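Local structure of AA9 family lytic polysaccharide monooxygenase B (Heterobasidion irregulare TC 32-1, 5NNS) at residues Leu104-Ile109 with Asn148-His153. The protein cleaves crystalline and amorphous polysaccharides such as cellulose by copper-dependent oxidation at C1, using hydrogen peroxide or oxygen as cosubstrate. Sequence-based numbering, arbitrary orientation.
Sequences LEWFKI and NYILRH
Trp106 meets Ile150 with the edge of its six-membered ring and takes the aliphatic chain of Arg152 over one face; this is the closely packed half of the buried contact. Ile150 CG2 lies 3.5 Å from Trp106 CH2, near the ring plane. Arg152 crosses the indole at about a right angle: its CB sits 3.7 Å from Trp106 CZ3, and its CD makes a CH-pi contact, 4.1 Å from the centroid of the Trp106 six-membered ring. With CG of Arg152 anti to the backbone N (chi1 165°) and the chain extended as far as NE, the aliphatic part passes the ring and the guanidinium continues beyond it, NE and NH2 hydrogen-bonded to the carbonyl oxygens of Ser48 and Ile47, and NH1 in a salt bridge with Glu154. The opposite indole face is backed by Leu104 CB, while Leu104 CD1 meets Ile150 CG1 at 4.0 Å. Replacing the Trp106 indole by an alanine side chain is likely to leave a gap over strand 85-91, with Ile150 CG2 and the Arg152 methylenes lacking their aromatic partner. Packing is looser among Phe107, Ile109, Tyr149 and Leu151. Phe107 CZ, at the edge of its ring, lies 4.1 Å from Tyr149 CE2, and Ile109 CD1 barely reaches Leu151 CD1 at 4.4 Å. No hydrogen bond joins the two segments, whose strands make 58° between their N-to-C directions, their axes 9.1 Å apart at closest. Strand 85-91 lies between them in sheet order, antiparallel to both, so side chains bridge next-but-one strands of a twisted sheet, as expected in the immunoglobulin-like beta-sandwich of AA9 monooxygenases.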
loop_
_atom_site.group_PDB
_atom_site.type_symbol
_atom_site.label_atom_id
_atom_site.label_comp_id
_atom_site.label_asym_id
_atom_site.label_seq_id
_atom_site.Cartn_x
_atom_site.Cartn_y
_atom_site.Cartn_z
ATOM N N LEU A 104 6.413 12.127 4.248
ATOM C CA LEU A 104 6.005 11.451 5.477
ATOM C C LEU A 104 6.938 10.306 5.842
ATOM O O LEU A 104 7.730 9.830 5.015
ATOM C CB LEU A 104 4.566 10.938 5.364
ATOM C CG LEU A 104 3.524 11.986 4.941
ATOM C CD1 LEU A 104 2.139 11.357 4.909
ATOM C CD2 LEU A 104 3.548 13.211 5.851
ATOM N N GLU A 105 6.835 9.884 7.102
ATOM C CA GLU A 105 7.564 8.730 7.616
ATOM C C GLU A 105 6.651 7.513 7.593
ATOM O O GLU A 105 5.683 7.439 8.355
ATOM C CB GLU A 105 8.056 8.998 9.033
ATOM C CG GLU A 105 9.254 9.921 9.090
ATOM C CD GLU A 105 9.651 10.241 10.515
ATOM O OE1 GLU A 105 8.977 11.088 11.146
ATOM O OE2 GLU A 105 10.638 9.647 11.002
ATOM N N TRP A 106 6.974 6.563 6.721
ATOM C CA TRP A 106 6.131 5.392 6.473
ATOM C C TRP A 106 6.614 4.194 7.255
ATOM O O TRP A 106 7.809 3.892 7.246
ATOM C CB TRP A 106 6.136 5.046 4.984
ATOM C CG TRP A 106 5.604 6.146 4.171
ATOM C CD1 TRP A 106 6.312 7.175 3.621
ATOM C CD2 TRP A 106 4.234 6.371 3.832
ATOM N NE1 TRP A 106 5.467 8.018 2.937
ATOM C CE2 TRP A 106 4.184 7.552 3.059
ATOM C CE3 TRP A 106 3.042 5.683 4.099
ATOM C CZ2 TRP A 106 2.988 8.061 2.546
ATOM C CZ3 TRP A 106 1.847 6.190 3.585
ATOM C CH2 TRP A 106 1.832 7.370 2.820
ATOM N N PHE A 107 5.675 3.507 7.909
ATOM C CA PHE A 107 5.941 2.229 8.566
ATOM C C PHE A 107 5.004 1.153 8.019
ATOM O O PHE A 107 3.865 1.431 7.638
ATOM C CB PHE A 107 5.839 2.337 10.098
ATOM C CG PHE A 107 4.495 2.793 10.605
ATOM C CD1 PHE A 107 4.183 4.152 10.673
ATOM C CD2 PHE A 107 3.549 1.870 11.038
ATOM C CE1 PHE A 107 2.944 4.574 11.139
ATOM C CE2 PHE A 107 2.307 2.290 11.510
ATOM C CZ PHE A 107 2.007 3.644 11.560
ATOM N N LYS A 108 5.502 -0.076 8.009
ATOM C CA LYS A 108 4.824 -1.227 7.425
ATOM C C LYS A 108 4.078 -2.011 8.517
ATOM O O LYS A 108 4.679 -2.412 9.513
ATOM C CB LYS A 108 5.874 -2.107 6.766
ATOM C CG LYS A 108 5.335 -3.154 5.816
ATOM C CD LYS A 108 6.453 -4.042 5.293
ATOM C CE LYS A 108 7.322 -3.351 4.246
ATOM N NZ LYS A 108 8.467 -4.203 3.817
ATOM N N ILE A 109 2.769 -2.200 8.340
ATOM C CA ILE A 109 1.952 -2.947 9.320
ATOM C C ILE A 109 1.644 -4.385 8.906
ATOM O O ILE A 109 1.290 -5.205 9.753
ATOM C CB ILE A 109 0.633 -2.221 9.689
ATOM C CG1 ILE A 109 -0.275 -2.011 8.469
ATOM C CG2 ILE A 109 0.943 -0.904 10.388
ATOM C CD1 ILE A 109 -1.699 -1.656 8.846
ATOM N N ASN A 148 -3.845 11.451 12.866
ATOM C CA ASN A 148 -4.193 11.465 11.455
ATOM C C ASN A 148 -3.122 10.693 10.688
ATOM O O ASN A 148 -1.924 10.991 10.817
ATOM C CB ASN A 148 -4.277 12.905 10.960
ATOM C CG ASN A 148 -5.230 13.748 11.787
ATOM O OD1 ASN A 148 -6.365 13.343 12.048
ATOM N ND2 ASN A 148 -4.771 14.926 12.207
ATOM N N TYR A 149 -3.561 9.699 9.912
ATOM C CA TYR A 149 -2.669 8.781 9.201
ATOM C C TYR A 149 -3.119 8.533 7.767
ATOM O O TYR A 149 -4.324 8.500 7.485
ATOM C CB TYR A 149 -2.635 7.419 9.896
ATOM C CG TYR A 149 -2.002 7.395 11.257
ATOM C CD1 TYR A 149 -2.740 7.724 12.391
ATOM C CD2 TYR A 149 -0.669 7.007 11.426
ATOM C CE1 TYR A 149 -2.172 7.687 13.653
ATOM C CE2 TYR A 149 -0.086 6.967 12.686
ATOM C CZ TYR A 149 -0.844 7.307 13.798
ATOM O OH TYR A 149 -0.276 7.268 15.048
ATOM N N ILE A 150 -2.150 8.334 6.873
ATOM C CA ILE A 150 -2.421 7.703 5.585
ATOM C C ILE A 150 -2.347 6.185 5.773
ATOM O O ILE A 150 -1.488 5.699 6.506
ATOM C CB ILE A 150 -1.396 8.103 4.506
ATOM C CG1 ILE A 150 -1.383 9.621 4.285
ATOM C CG2 ILE A 150 -1.683 7.374 3.195
ATOM C CD1 ILE A 150 -2.702 10.217 3.824
ATOM N N LEU A 151 -3.254 5.460 5.119
ATOM C CA LEU A 151 -3.207 4.003 5.018
ATOM C C LEU A 151 -2.907 3.670 3.567
ATOM O O LEU A 151 -3.682 4.036 2.676
ATOM C CB LEU A 151 -4.550 3.382 5.408
ATOM C CG LEU A 151 -4.699 1.861 5.242
ATOM C CD1 LEU A 151 -3.782 1.142 6.218
ATOM C CD2 LEU A 151 -6.148 1.424 5.433
ATOM N N ARG A 152 -1.811 2.947 3.344
ATOM C CA ARG A 152 -1.246 2.751 2.018
ATOM C C ARG A 152 -1.194 1.261 1.674
ATOM O O ARG A 152 -0.583 0.485 2.414
ATOM C CB ARG A 152 0.161 3.366 1.977
ATOM C CG ARG A 152 1.028 2.944 0.795
ATOM C CD ARG A 152 2.312 3.742 0.730
ATOM N NE ARG A 152 2.925 3.678 -0.596
ATOM C CZ ARG A 152 3.767 2.733 -1.018
ATOM N NH1 ARG A 152 4.130 1.724 -0.230
ATOM N NH2 ARG A 152 4.255 2.805 -2.252
ATOM N N HIS A 153 -1.820 0.876 0.557
ATOM C CA HIS A 153 -1.735 -0.501 0.038
ATOM C C HIS A 153 -0.862 -0.519 -1.202
ATOM O O HIS A 153 -0.967 0.373 -2.043
ATOM C CB HIS A 153 -3.117 -1.060 -0.296
ATOM C CG HIS A 153 -3.970 -1.293 0.908
ATOM N ND1 HIS A 153 -4.651 -0.278 1.539
ATOM C CD2 HIS A 153 -4.234 -2.420 1.611
ATOM C CE1 HIS A 153 -5.304 -0.770 2.579
ATOM N NE2 HIS A 153 -5.074 -2.069 2.642
#